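Local structure of Ceg4 (Legionella pneumophila subsp. pneumophila, 6AOK) at residues Asn109-Asn114 with Gly142-Asp147; Leu88-Ala93 with Phe199-Tyr204; Thr34-Ser39 with Ala65-Lys70. The protein dephosphorylates phosphotyrosine as a HAD-like effector phosphatase and attenuates activation of eukaryotic MAPK pathways, this chain being the N-terminal part of a probable membrane protein. All coordinates share one frame; numbering follows the deposited sequence. Where two conformers were deposited one is given.

Interaction 1 (Asn109-Asn114 with Gly142-Asp147); sequences NIVTKN and GYKFND
The C-terminal end of strand 106-111 and the turn after it run past the start of helix 144-153, with CA atoms 6.4 Å apart at V111 and K144 and 4.8 Å apart at K113 and G142. V111 points its side chain at the helix. Its CG1 branch, placed anti to the backbone N (chi1 -171°), touches CG of K144 at 3.7 Å and packs against CB of D147 at 3.9 Å, so one methyl group meets both the lysine chain and the next turn of the helix. K144 leaves the helix with its chain extended beyond CG and passes obliquely over V111 to the strand end. There NZ donates to V111 O at 3.0 Å, approaching from above the carbonyl plane, 36° out of it, with a C=O...N angle of 138°. The same ammonium group forms salt bridges to D18 and D166, which leaves it gripped by three oxygens beside the bound magnesium ion. A lysine offered from the start of a helix to the aspartate that opens the DxDx(T/V) motif is a hallmark of the HAD phosphatase fold, and D18 here is a magnesium ligand. In HAD relatives the equivalent lysine is thought to offset the negative charge of the nucleophile and phosphate, a role consistent with K144. Beyond V111 a water bridges the segments: it lies 2.9 Å from T112 O, accepts from G142 N, and sits 2.7 Å from D147 OD2, an oxygen that also accepts from S141 N. T112 OG1 takes the amide of N114 in an ST turn. Alongside the turn, CE of K113 lies 3.7 Å from G142 O, while its NZ continues to a salt bridge with D171.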
ATOM      1  N   ASN A 109       2.345   6.376  -0.763  1.00 11.86           N
ATOM      2  CA  ASN A 109       1.252   6.623   0.166  1.00 12.51           C
ATOM      3  C   ASN A 109       0.252   5.500  -0.007  1.00 11.75           C
ATOM      4  O   ASN A 109      -0.314   5.336  -1.088  1.00 13.48           O
ATOM      5  CB  ASN A 109       0.544   7.941  -0.112  1.00 12.20           C
ATOM      6  CG  ASN A 109       1.495   9.133  -0.095  1.00 14.11           C
ATOM      7  OD1 ASN A 109       1.902   9.601   0.991  1.00 12.78           O
ATOM      8  ND2 ASN A 109       1.862   9.640  -1.286  1.00 14.69           N
ATOM      9  N   ILE A 110      -0.047   4.817   1.073  1.00  8.75           N
ATOM     10  CA  ILE A 110      -1.139   3.857   1.092  1.00  9.79           C
ATOM     11  C   ILE A 110      -2.339   4.531   1.752  1.00 11.75           C
ATOM     12  O   ILE A 110      -2.232   5.058   2.861  1.00 12.85           O
ATOM     13  CB  ILE A 110      -0.739   2.588   1.847  1.00 13.50           C
ATOM     14  CG1 ILE A 110       0.455   1.923   1.143  1.00 12.98           C
ATOM     15  CG2 ILE A 110      -1.991   1.631   1.929  1.00 11.14           C
ATOM     16  CD1 ILE A 110       0.995   0.677   1.915  1.00 17.30           C
ATOM     17  N   VAL A 111      -3.465   4.555   1.064  1.00  9.64           N
ATOM     18  CA  VAL A 111      -4.648   5.257   1.544  1.00 10.09           C
ATOM     19  C   VAL A 111      -5.727   4.207   1.744  1.00  9.23           C
ATOM     20  O   VAL A 111      -6.099   3.511   0.796  1.00 10.34           O
ATOM     21  CB  VAL A 111      -5.105   6.319   0.533  1.00 11.02           C
ATOM     22  CG1 VAL A 111      -6.185   7.200   1.120  1.00 10.38           C
ATOM     23  CG2 VAL A 111      -3.851   7.179  -0.017  1.00 11.62           C
ATOM     24  N   THR A 112      -6.233   4.092   2.963  1.00 10.08           N
ATOM     25  CA  THR A 112      -6.881   2.844   3.296  1.00 10.35           C
ATOM     26  C   THR A 112      -7.967   3.063   4.349  1.00  9.71           C
ATOM     27  O   THR A 112      -7.913   4.014   5.128  1.00 12.21           O
ATOM     28  CB  THR A 112      -5.789   1.871   3.811  1.00  8.56           C
ATOM     29  OG1 THR A 112      -6.361   0.607   3.972  1.00 10.43           O
ATOM     30  CG2 THR A 112      -5.197   2.333   5.158  1.00 10.61           C
ATOM     31  N   LYS A 113      -8.914   2.166   4.413  1.00  9.86           N
ATOM     32  CA  LYS A 113      -9.792   2.100   5.580  1.00 10.42           C
ATOM     33  C   LYS A 113      -9.366   0.979   6.524  1.00 12.65           C
ATOM     34  O   LYS A 113     -10.076   0.699   7.519  1.00 12.72           O
ATOM     35  CB  LYS A 113     -11.256   1.904   5.172  1.00 11.49           C
ATOM     36  CG  LYS A 113     -11.827   3.062   4.345  1.00 13.62           C
ATOM     37  CD  LYS A 113     -13.113   2.670   3.589  1.00 16.82           C
ATOM     38  CE  LYS A 113     -13.216   3.696   2.434  1.00 17.81           C
ATOM     39  NZ  LYS A 113     -14.376   3.501   1.572  1.00 20.54           N
ATOM     40  N   ASN A 114      -8.259   0.304   6.199  1.00 10.04           N
ATOM     41  CA  ASN A 114      -7.595  -0.624   7.120  1.00 11.17           C
ATOM     42  C   ASN A 114      -6.715   0.180   8.078  1.00 12.01           C
ATOM     43  O   ASN A 114      -6.922   1.394   8.268  1.00 12.53           O
ATOM     44  CB  ASN A 114      -6.780  -1.665   6.346  1.00 12.30           C
ATOM     45  CG  ASN A 114      -6.641  -2.997   7.075  1.00 13.69           C
ATOM     46  OD1 ASN A 114      -6.289  -3.032   8.266  1.00 12.23           O
ATOM     47  ND2 ASN A 114      -6.886  -4.123   6.351  1.00 11.03           N
ATOM     48  N   GLY A 142     -10.084   7.233   6.409  1.00 16.19           N
ATOM     49  CA  GLY A 142     -11.274   6.609   5.896  1.00 13.91           C
ATOM     50  C   GLY A 142     -11.950   7.436   4.840  1.00 14.28           C
ATOM     51  O   GLY A 142     -12.865   6.951   4.180  1.00 15.14           O
ATOM     52  N   TYR A 143     -11.498   8.663   4.640  1.00 13.22           N
ATOM     53  CA  TYR A 143     -12.061   9.529   3.613  1.00 14.19           C
ATOM     54  C   TYR A 143     -10.914   9.806   2.653  1.00 14.47           C
ATOM     55  O   TYR A 143     -10.066  10.674   2.917  1.00 12.00           O
ATOM     56  CB  TYR A 143     -12.616  10.815   4.222  1.00 15.86           C
ATOM     57  CG  TYR A 143     -13.300  11.719   3.212  1.00 16.03           C
ATOM     58  CD1 TYR A 143     -13.876  11.195   2.039  1.00 14.51           C
ATOM     59  CD2 TYR A 143     -13.379  13.103   3.442  1.00 16.66           C
ATOM     60  CE1 TYR A 143     -14.533  12.026   1.131  1.00 17.48           C
ATOM     61  CE2 TYR A 143     -13.994  13.929   2.552  1.00 17.53           C
ATOM     62  CZ  TYR A 143     -14.573  13.399   1.410  1.00 19.52           C
ATOM     63  OH  TYR A 143     -15.160  14.271   0.563  1.00 21.29           O
ATOM     64  N   LYS A 144     -10.871   9.044   1.547  1.00 11.14           N
ATOM     65  CA  LYS A 144      -9.693   9.093   0.692  1.00 10.36           C
ATOM     66  C   LYS A 144      -9.508  10.459   0.026  1.00 11.48           C
ATOM     67  O   LYS A 144      -8.366  10.887  -0.194  1.00 11.53           O
ATOM     68  CB  LYS A 144      -9.775   7.966  -0.350  1.00 11.03           C
ATOM     69  CG  LYS A 144      -9.784   6.574   0.307  1.00 10.21           C
ATOM     70  CD  LYS A 144      -9.136   5.487  -0.604  1.00 15.28           C
ATOM     71  CE  LYS A 144      -9.285   4.119   0.028  1.00 16.33           C
ATOM     72  NZ  LYS A 144      -8.650   2.988  -0.738  1.00 13.00           N
ATOM     73  N   PHE A 145     -10.595  11.138  -0.338  1.00 12.78           N
ATOM     74  CA  PHE A 145     -10.430  12.465  -0.932  1.00 13.07           C
ATOM     75  C   PHE A 145      -9.656  13.381   0.010  1.00 11.45           C
ATOM     76  O   PHE A 145      -8.730  14.074  -0.413  1.00 11.54           O
ATOM     77  CB  PHE A 145     -11.774  13.117  -1.275  1.00 14.17           C
ATOM     78  CG  PHE A 145     -11.609  14.550  -1.757  1.00 17.89           C
ATOM     79  CD1 PHE A 145     -11.269  14.804  -3.065  1.00 13.68           C
ATOM     80  CD2 PHE A 145     -11.689  15.615  -0.870  1.00 16.90           C
ATOM     81  CE1 PHE A 145     -11.077  16.131  -3.523  1.00 14.50           C
ATOM     82  CE2 PHE A 145     -11.485  16.919  -1.287  1.00 16.29           C
ATOM     83  CZ  PHE A 145     -11.180  17.178  -2.645  1.00 17.11           C
ATOM     84  N   ASN A 146     -10.042  13.418   1.293  1.00 11.54           N
ATOM     85  CA  ASN A 146      -9.367  14.334   2.213  1.00 15.64           C
ATOM     86  C   ASN A 146      -7.945  13.885   2.452  1.00 13.84           C
ATOM     87  O   ASN A 146      -7.032  14.721   2.571  1.00 14.65           O
ATOM     88  CB  ASN A 146     -10.122  14.412   3.548  1.00 19.61           C
ATOM     89  CG  ASN A 146     -11.144  15.556   3.573  1.00 27.14           C
ATOM     90  OD1 ASN A 146     -11.296  16.321   2.590  1.00 30.45           O
ATOM     91  ND2 ASN A 146     -11.876  15.669   4.692  1.00 27.95           N
ATOM     92  N   ASP A 147      -7.729  12.567   2.532  1.00 11.61           N
ATOM     93  CA  ASP A 147      -6.374  12.083   2.767  1.00 14.67           C
ATOM     94  C   ASP A 147      -5.442  12.471   1.617  1.00 12.01           C
ATOM     95  O   ASP A 147      -4.315  12.922   1.852  1.00 11.53           O
ATOM     96  CB  ASP A 147      -6.378  10.576   2.982  1.00 14.80           C
ATOM     97  CG  ASP A 147      -6.686  10.190   4.454  1.00 21.61           C
ATOM     98  OD1 ASP A 147      -6.741  11.091   5.323  1.00 26.45           O
ATOM     99  OD2 ASP A 147      -6.879   8.995   4.756  1.00 24.07           O
TER
HETATM  100  O   HOH W   1      -8.280   6.784   4.261  1.00 13.27           O

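Interaction 2 (Leu88-Ala93 with Phe199-Tyr204)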
ATOM      1  N   LEU A  88      -2.403 -11.980   1.223  1.00 16.18           N
ATOM      2  CA  LEU A  88      -1.052 -11.456   1.114  1.00 13.56           C
ATOM      3  C   LEU A  88      -0.871 -10.667  -0.187  1.00 16.53           C
ATOM      4  O   LEU A  88      -1.720 -10.692  -1.086  1.00 19.22           O
ATOM      5  CB  LEU A  88      -0.044 -12.609   1.189  1.00 17.98           C
ATOM      6  CG  LEU A  88      -0.118 -13.525   2.404  1.00 15.05           C
ATOM      7  CD1 LEU A  88       0.899 -14.620   2.213  1.00 17.07           C
ATOM      8  CD2 LEU A  88       0.243 -12.689   3.601  1.00 14.02           C
HETATM    9  N   MSE A  89       0.245  -9.957  -0.279  1.00 14.64           N
HETATM   10  CA  MSE A  89       0.666  -9.301  -1.530  0.50 17.88           C
HETATM   11  C   MSE A  89       1.092 -10.332  -2.530  1.00 18.34           C
HETATM   12  O   MSE A  89       1.735 -11.290  -2.146  1.00 17.45           O
HETATM   13  CB  MSE A  89       1.882  -8.408  -1.319  0.50 19.99           C
HETATM   14  CG  MSE A  89       1.674  -7.189  -0.599  0.50 23.01           C
HETATM   15 SE   MSE A  89       3.301  -6.156  -0.852  0.40 25.99          SE
HETATM   16  CE  MSE A  89       4.116  -6.629   0.873  0.50 24.71           C
ATOM     17  N   SER A  90       0.817 -10.135  -3.820  1.00 20.33           N
ATOM     18  CA  SER A  90       1.367 -11.038  -4.817  1.00 21.98           C
ATOM     19  C   SER A  90       2.889 -10.856  -4.917  1.00 20.25           C
ATOM     20  O   SER A  90       3.427  -9.816  -4.556  1.00 18.24           O
ATOM     21  CB  SER A  90       0.741 -10.779  -6.194  1.00 23.33           C
ATOM     22  OG  SER A  90       1.047  -9.462  -6.629  1.00 20.44           O
ATOM     23  N   PRO A  91       3.590 -11.859  -5.426  1.00 20.63           N
ATOM     24  CA  PRO A  91       5.030 -11.713  -5.649  1.00 21.68           C
ATOM     25  C   PRO A  91       5.374 -10.534  -6.535  1.00 22.25           C
ATOM     26  O   PRO A  91       6.440  -9.921  -6.348  1.00 20.51           O
ATOM     27  CB  PRO A  91       5.408 -13.032  -6.343  1.00 25.38           C
ATOM     28  CG  PRO A  91       4.314 -14.008  -5.956  1.00 24.92           C
ATOM     29  CD  PRO A  91       3.071 -13.180  -5.832  1.00 23.30           C
ATOM     30  N   GLU A  92       4.522 -10.234  -7.538  1.00 18.03           N
ATOM     31  CA  GLU A  92       4.735  -9.053  -8.371  1.00 18.13           C
ATOM     32  C   GLU A  92       4.586  -7.788  -7.532  1.00 16.39           C
ATOM     33  O   GLU A  92       5.406  -6.862  -7.630  1.00 16.28           O
ATOM     34  CB  GLU A  92       3.759  -9.029  -9.544  1.00 21.85           C
ATOM     35  CG  GLU A  92       3.955 -10.126 -10.608  1.00 27.27           C
ATOM     36  CD  GLU A  92       3.288 -11.440 -10.233  1.00 30.27           C
ATOM     37  OE1 GLU A  92       2.770 -11.601  -9.103  1.00 27.35           O
ATOM     38  OE2 GLU A  92       3.279 -12.340 -11.100  1.00 34.72           O
ATOM     39  N   ALA A  93       3.585  -7.742  -6.664  1.00 15.25           N
ATOM     40  CA  ALA A  93       3.455  -6.562  -5.807  1.00 14.62           C
ATOM     41  C   ALA A  93       4.644  -6.431  -4.863  1.00 16.74           C
ATOM     42  O   ALA A  93       5.142  -5.318  -4.626  1.00 16.33           O
ATOM     43  CB  ALA A  93       2.164  -6.624  -5.001  1.00 13.48           C
ATOM     44  N   PHE A 199      -4.434  -6.096 -10.971  1.00 21.05           N
ATOM     45  CA  PHE A 199      -3.437  -5.043 -11.134  1.00 21.52           C
ATOM     46  C   PHE A 199      -2.123  -5.649 -11.653  1.00 25.12           C
ATOM     47  O   PHE A 199      -1.634  -6.642 -11.097  1.00 26.42           O
ATOM     48  CB  PHE A 199      -3.204  -4.341  -9.811  1.00 17.67           C
ATOM     49  CG  PHE A 199      -4.366  -3.525  -9.349  1.00 18.85           C
ATOM     50  CD1 PHE A 199      -5.381  -4.111  -8.568  1.00 17.12           C
ATOM     51  CD2 PHE A 199      -4.478  -2.205  -9.706  1.00 13.56           C
ATOM     52  CE1 PHE A 199      -6.487  -3.338  -8.118  1.00 16.25           C
ATOM     53  CE2 PHE A 199      -5.598  -1.451  -9.263  1.00 16.09           C
ATOM     54  CZ  PHE A 199      -6.570  -2.030  -8.462  1.00 14.19           C
ATOM     55  N   GLU A 200      -1.540  -5.027 -12.684  1.00 23.28           N
ATOM     56  CA  GLU A 200      -0.336  -5.529 -13.354  1.00 25.06           C
ATOM     57  C   GLU A 200       0.903  -4.926 -12.679  1.00 21.63           C
ATOM     58  O   GLU A 200       1.633  -4.096 -13.233  1.00 20.50           O
ATOM     59  CB  GLU A 200      -0.380  -5.185 -14.838  1.00 29.42           C
ATOM     60  CG  GLU A 200      -1.527  -5.839 -15.589  1.00 40.96           C
ATOM     61  CD  GLU A 200      -1.526  -5.560 -17.108  1.00 48.72           C
ATOM     62  OE1 GLU A 200      -0.425  -5.386 -17.703  1.00 50.89           O
ATOM     63  OE2 GLU A 200      -2.630  -5.566 -17.707  1.00 51.69           O
ATOM     64  N   TRP A 201       1.127  -5.351 -11.440  1.00 19.19           N
ATOM     65  CA  TRP A 201       2.229  -4.795 -10.668  1.00 17.35           C
ATOM     66  C   TRP A 201       3.556  -4.915 -11.400  1.00 20.85           C
ATOM     67  O   TRP A 201       4.435  -4.059 -11.235  1.00 20.00           O
ATOM     68  CB  TRP A 201       2.304  -5.496  -9.312  1.00 17.34           C
ATOM     69  CG  TRP A 201       1.166  -5.098  -8.418  1.00 19.85           C
ATOM     70  CD1 TRP A 201       0.096  -5.871  -8.068  1.00 16.37           C
ATOM     71  CD2 TRP A 201       0.972  -3.826  -7.769  1.00 14.85           C
ATOM     72  NE1 TRP A 201      -0.737  -5.169  -7.245  1.00 16.76           N
ATOM     73  CE2 TRP A 201      -0.227  -3.913  -7.046  1.00 14.31           C
ATOM     74  CE3 TRP A 201       1.717  -2.632  -7.715  1.00 16.95           C
ATOM     75  CZ2 TRP A 201      -0.716  -2.857  -6.260  1.00 14.44           C
ATOM     76  CZ3 TRP A 201       1.216  -1.564  -6.945  1.00 16.05           C
ATOM     77  CH2 TRP A 201       0.006  -1.700  -6.221  1.00 14.77           C
ATOM     78  N   SER A 202       3.748  -5.966 -12.212  1.00 20.14           N
ATOM     79  CA  SER A 202       5.054  -6.054 -12.855  1.00 23.40           C
ATOM     80  C   SER A 202       5.191  -5.008 -13.961  1.00 23.41           C
ATOM     81  O   SER A 202       6.310  -4.524 -14.239  1.00 22.50           O
ATOM     82  CB  SER A 202       5.305  -7.456 -13.396  1.00 28.17           C
ATOM     83  OG  SER A 202       4.417  -7.717 -14.457  1.00 33.64           O
ATOM     84  N   GLN A 203       4.075  -4.628 -14.580  1.00 21.75           N
ATOM     85  CA  GLN A 203       4.125  -3.541 -15.551  1.00 25.19           C
ATOM     86  C   GLN A 203       4.391  -2.197 -14.873  1.00 22.57           C
ATOM     87  O   GLN A 203       5.145  -1.371 -15.407  1.00 21.82           O
ATOM     88  CB  GLN A 203       2.826  -3.479 -16.343  1.00 28.48           C
ATOM     89  CG  GLN A 203       2.816  -2.367 -17.390  1.00 34.74           C
ATOM     90  CD  GLN A 203       3.842  -2.601 -18.523  1.00 40.15           C
ATOM     91  OE1 GLN A 203       4.727  -1.765 -18.776  1.00 42.91           O
ATOM     92  NE2 GLN A 203       3.727  -3.745 -19.190  1.00 40.73           N
ATOM     93  N   TYR A 204       3.769  -1.950 -13.710  1.00 22.28           N
ATOM     94  CA  TYR A 204       3.981  -0.668 -13.026  1.00 21.04           C
ATOM     95  C   TYR A 204       5.422  -0.555 -12.559  1.00 20.69           C
ATOM     96  O   TYR A 204       6.008   0.522 -12.630  1.00 20.17           O
ATOM     97  CB  TYR A 204       3.040  -0.479 -11.830  1.00 17.82           C
ATOM     98  CG  TYR A 204       1.605  -0.883 -12.108  1.00 18.63           C
ATOM     99  CD1 TYR A 204       1.055  -0.756 -13.367  1.00 23.09           C
ATOM    100  CD2 TYR A 204       0.821  -1.412 -11.111  1.00 18.19           C
ATOM    101  CE1 TYR A 204      -0.247  -1.175 -13.624  1.00 26.16           C
ATOM    102  CE2 TYR A 204      -0.475  -1.802 -11.353  1.00 19.96           C
ATOM    103  CZ  TYR A 204      -0.999  -1.710 -12.587  1.00 23.94           C
ATOM    104  OH  TYR A 204      -2.290  -2.145 -12.819  1.00 25.42           O
TER
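Two helix starts meet at this contact, where the capped beginning of helix 91-100 lies against W201 in the first turn of helix 201-211. A93 sets its CB over the five-membered ring of the indole, 3.8 Å from the centroid and only 10° off the ring normal, a CH-pi contact. A93 CB is likewise 3.8 Å from W201 CD1. With CG of W201 anti to its carbonyl carbon (chi1 -71°), the indole lies flat beneath A93, while Y204 CE2 approaches the opposite face near its rim. The indole NE1 donates to T22 O, tying the ring to the loop of the magnesium-binding DxDx(T/V) motif.

The rest of the contact is van der Waals packing. W201 CB sits 3.7 Å from E92 C, and CB of E92 reaches W201 CB at 3.8 Å before its chain bends at chi2 (84°) and its carboxylate turns away. E92 CG also packs 4.1 Å from S202 CB. S90 approaches the ring obliquely, OG 4.0 Å from W201 CD1. That hydroxyl oxygen accepts from A93 N at 3.1 Å, and the capping bond holds A93 over the ring. A serine N-cap that accepts from the amide three residues on is the classic capping motif of a helix start.

Interaction 3 (Thr34-Ser39 with Ala65-Lys70); sequences TEFYQS and ALFEAK
F36 and F67 form a T-shaped pair, with CZ of F36 directed at the centre of the F67 face, 3.6 Å above its plane. The centroids are 4.9 Å apart and the planes stand at 88°. F36 places its CG anti to the backbone N (chi1 175°), which carries the ring across toward the other helix. K70 covers one of its faces: CD lies 3.6 Å from the ring centroid in a CH-pi contact and 3.4 Å from F36 CD1. The lysine chain is extended to CE and turns at chi4, and NZ goes on to a salt bridge with D84. At the ring's edge, near its plane, L66 O sits 3.7 Å from F36 CE1. L66 also sends CD1 to S39 O at 3.5 Å.

Behind this shell, S39 OG donates to F36 O at 2.6 Å, and T34 OG1 caps the short helix by accepting from Y37 N. Helices 35-39 and 60-71 run nearly antiparallel where they pack, their local axes 10.8 Å apart at an angle of 154°. This surface pair is inserted between strands 13-17 and 106-111, consistent with a C1-type HAD cap position, and F67 joins it to helix 116-125 through Y118, A121, V122 and Y125.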
ATOM      1  N   THR A  34     -12.650 -11.639   9.106  1.00 13.97           N
ATOM      2  CA  THR A  34     -12.284 -13.047   9.141  1.00 15.11           C
ATOM      3  C   THR A  34     -11.732 -13.420  10.512  1.00 16.14           C
ATOM      4  O   THR A  34     -11.215 -12.568  11.250  1.00 10.40           O
ATOM      5  CB  THR A  34     -11.222 -13.361   8.075  1.00 13.38           C
ATOM      6  OG1 THR A  34     -10.024 -12.597   8.352  1.00 13.06           O
ATOM      7  CG2 THR A  34     -11.733 -13.031   6.708  1.00 13.90           C
ATOM      8  N   GLU A  35     -11.757 -14.734  10.818  1.00 11.52           N
ATOM      9  CA  GLU A  35     -11.129 -15.159  12.070  1.00 12.19           C
ATOM     10  C   GLU A  35      -9.665 -14.755  12.085  1.00 12.35           C
ATOM     11  O   GLU A  35      -9.160 -14.309  13.118  1.00 13.43           O
ATOM     12  CB  GLU A  35     -11.235 -16.663  12.300  1.00 14.67           C
ATOM     13  CG  GLU A  35     -12.629 -17.181  12.498  1.00 22.24           C
ATOM     14  CD  GLU A  35     -13.286 -16.644  13.764  1.00 23.25           C
ATOM     15  OE1 GLU A  35     -12.604 -16.370  14.762  1.00 21.54           O
ATOM     16  OE2 GLU A  35     -14.507 -16.481  13.736  1.00 26.32           O
ATOM     17  N   PHE A  36      -8.972 -14.872  10.944  1.00 13.11           N
ATOM     18  CA  PHE A  36      -7.544 -14.583  10.943  1.00 11.68           C
ATOM     19  C   PHE A  36      -7.259 -13.141  11.321  1.00 11.36           C
ATOM     20  O   PHE A  36      -6.477 -12.882  12.225  1.00 11.45           O
ATOM     21  CB  PHE A  36      -6.896 -14.903   9.595  1.00 15.40           C
ATOM     22  CG  PHE A  36      -5.448 -14.496   9.567  1.00 15.90           C
ATOM     23  CD1 PHE A  36      -4.537 -15.081  10.453  1.00 16.69           C
ATOM     24  CD2 PHE A  36      -5.019 -13.481   8.735  1.00 18.91           C
ATOM     25  CE1 PHE A  36      -3.191 -14.686  10.451  1.00 17.79           C
ATOM     26  CE2 PHE A  36      -3.657 -13.066   8.717  1.00 19.76           C
ATOM     27  CZ  PHE A  36      -2.755 -13.674   9.571  1.00 17.68           C
ATOM     28  N   TYR A  37      -7.907 -12.183  10.669  1.00 11.33           N
ATOM     29  CA  TYR A  37      -7.680 -10.790  11.039  1.00 11.04           C
ATOM     30  C   TYR A  37      -8.072 -10.532  12.496  1.00 10.36           C
ATOM     31  O   TYR A  37      -7.365  -9.828  13.245  1.00 10.15           O
ATOM     32  CB  TYR A  37      -8.488  -9.896  10.117  1.00  9.17           C
ATOM     33  CG  TYR A  37      -8.201  -8.426  10.257  1.00  8.74           C
ATOM     34  CD1 TYR A  37      -8.803  -7.663  11.265  1.00  8.66           C
ATOM     35  CD2 TYR A  37      -7.327  -7.805   9.378  1.00 11.00           C
ATOM     36  CE1 TYR A  37      -8.516  -6.296  11.376  1.00 14.22           C
ATOM     37  CE2 TYR A  37      -7.047  -6.451   9.466  1.00 12.47           C
ATOM     38  CZ  TYR A  37      -7.631  -5.709  10.460  1.00 13.73           C
ATOM     39  OH  TYR A  37      -7.330  -4.369  10.561  1.00 14.26           O
ATOM     40  N   GLN A  38      -9.213 -11.059  12.903  1.00  9.70           N
ATOM     41  CA  GLN A  38      -9.685 -10.813  14.268  1.00  9.82           C
ATOM     42  C   GLN A  38      -8.737 -11.413  15.290  1.00 11.17           C
ATOM     43  O   GLN A  38      -8.609 -10.885  16.411  1.00 11.33           O
ATOM     44  CB  GLN A  38     -11.102 -11.387  14.441  1.00 10.18           C
ATOM     45  CG  GLN A  38     -12.129 -10.559  13.593  1.00 11.74           C
ATOM     46  CD  GLN A  38     -12.481  -9.245  14.262  1.00 14.12           C
ATOM     47  OE1 GLN A  38     -12.610  -9.154  15.490  1.00 15.83           O
ATOM     48  NE2 GLN A  38     -12.718  -8.263  13.476  1.00 14.63           N
ATOM     49  N   SER A  39      -8.068 -12.518  14.941  1.00 10.66           N
ATOM     50  CA  SER A  39      -7.088 -13.131  15.851  1.00 10.90           C
ATOM     51  C   SER A  39      -5.885 -12.238  16.107  1.00 11.45           C
ATOM     52  O   SER A  39      -5.131 -12.478  17.075  1.00 11.24           O
ATOM     53  CB  SER A  39      -6.616 -14.493  15.292  1.00 12.98           C
ATOM     54  OG  SER A  39      -5.644 -14.324  14.217  1.00 12.51           O
ATOM     55  N   ALA A  65       4.060 -14.087  14.492  1.00 15.79           N
ATOM     56  CA  ALA A  65       3.883 -15.491  14.859  1.00 20.44           C
ATOM     57  C   ALA A  65       2.584 -16.057  14.303  1.00 20.61           C
ATOM     58  O   ALA A  65       2.538 -17.210  13.848  1.00 16.51           O
ATOM     59  CB  ALA A  65       3.899 -15.640  16.381  1.00 20.99           C
ATOM     60  N   LEU A  66       1.517 -15.261  14.343  1.00 17.43           N
ATOM     61  CA  LEU A  66       0.231 -15.691  13.785  1.00 16.42           C
ATOM     62  C   LEU A  66       0.271 -15.818  12.256  1.00 17.30           C
ATOM     63  O   LEU A  66      -0.319 -16.754  11.684  1.00 14.48           O
ATOM     64  CB  LEU A  66      -0.852 -14.706  14.227  1.00 15.20           C
ATOM     65  CG  LEU A  66      -1.153 -14.816  15.737  1.00 17.48           C
ATOM     66  CD1 LEU A  66      -1.955 -13.589  16.253  1.00 15.83           C
ATOM     67  CD2 LEU A  66      -1.963 -16.073  16.035  1.00 19.20           C
ATOM     68  N   PHE A  67       0.938 -14.883  11.569  1.00 13.96           N
ATOM     69  CA  PHE A  67       1.117 -15.040  10.133  1.00 17.53           C
ATOM     70  C   PHE A  67       1.906 -16.301   9.825  1.00 17.41           C
ATOM     71  O   PHE A  67       1.545 -17.077   8.926  1.00 16.39           O
ATOM     72  CB  PHE A  67       1.838 -13.835   9.539  1.00 14.80           C
ATOM     73  CG  PHE A  67       0.926 -12.719   9.141  1.00 14.49           C
ATOM     74  CD1 PHE A  67       0.561 -11.731  10.055  1.00 15.80           C
ATOM     75  CD2 PHE A  67       0.469 -12.639   7.852  1.00 12.64           C
ATOM     76  CE1 PHE A  67      -0.262 -10.695   9.691  1.00 15.17           C
ATOM     77  CE2 PHE A  67      -0.379 -11.608   7.468  1.00 21.26           C
ATOM     78  CZ  PHE A  67      -0.751 -10.640   8.389  1.00 18.67           C
ATOM     79  N   GLU A  68       2.998 -16.525  10.555  1.00 18.12           N
ATOM     80  CA  GLU A  68       3.776 -17.739  10.303  1.00 21.57           C
ATOM     81  C   GLU A  68       2.986 -19.007  10.658  1.00 20.92           C
ATOM     82  O   GLU A  68       3.187 -20.059  10.041  1.00 22.07           O
ATOM     83  CB  GLU A  68       5.107 -17.693  11.081  1.00 24.34           C
ATOM     84  CG  GLU A  68       6.080 -16.642  10.557  1.00 30.01           C
ATOM     85  CD  GLU A  68       7.382 -16.576  11.346  1.00 37.49           C
ATOM     86  OE1 GLU A  68       7.487 -17.294  12.361  1.00 41.59           O
ATOM     87  OE2 GLU A  68       8.290 -15.803  10.955  1.00 38.24           O
ATOM     88  N   ALA A  69       2.149 -18.963  11.679  1.00 17.53           N
ATOM     89  CA  ALA A  69       1.332 -20.139  12.010  1.00 23.07           C
ATOM     90  C   ALA A  69       0.351 -20.459  10.883  1.00 23.35           C
ATOM     91  O   ALA A  69       0.098 -21.633  10.565  1.00 25.66           O
ATOM     92  CB  ALA A  69       0.546 -19.912  13.303  1.00 21.82           C
ATOM     93  N   LYS A  70      -0.169 -19.423  10.242  1.00 17.84           N
ATOM     94  CA  LYS A  70      -1.148 -19.592   9.181  1.00 19.26           C
ATOM     95  C   LYS A  70      -0.489 -20.006   7.873  1.00 21.99           C
ATOM     96  O   LYS A  70      -0.959 -20.943   7.216  1.00 23.55           O
ATOM     97  CB  LYS A  70      -1.949 -18.301   9.003  1.00 17.51           C
ATOM     98  CG  LYS A  70      -3.060 -18.475   7.973  1.00 20.41           C
ATOM     99  CD  LYS A  70      -3.962 -17.305   7.970  1.00 21.58           C
ATOM    100  CE  LYS A  70      -5.062 -17.398   6.879  1.00 24.11           C
ATOM    101  NZ  LYS A  70      -5.923 -18.618   6.968  1.00 22.91           N
TER

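Overall arrangement
The magnesium ion, held by D18, D20 and D167, lies about 5 Å from the K144 side chain of interaction 1. The W201 side chain of interaction 2 is about 10 Å from the bound magnesium ion. These two interactions have centres 20 Å apart, on opposite sides of the chain's centre, and do not touch. Interaction 3 is peripheral, its F67 side chain coming within about 9 Å of that of D20, yet it meets both others: N114 OD1 of interaction 1 and Y37 OH of interaction 3 are 2.9 Å apart, a probable hydrogen bond, and L88 CD2 of interaction 2 packs 4.1 Å from F67 CE2 of interaction 3. Along the chain interaction 1 is nested inside the loop that interaction 2 closes.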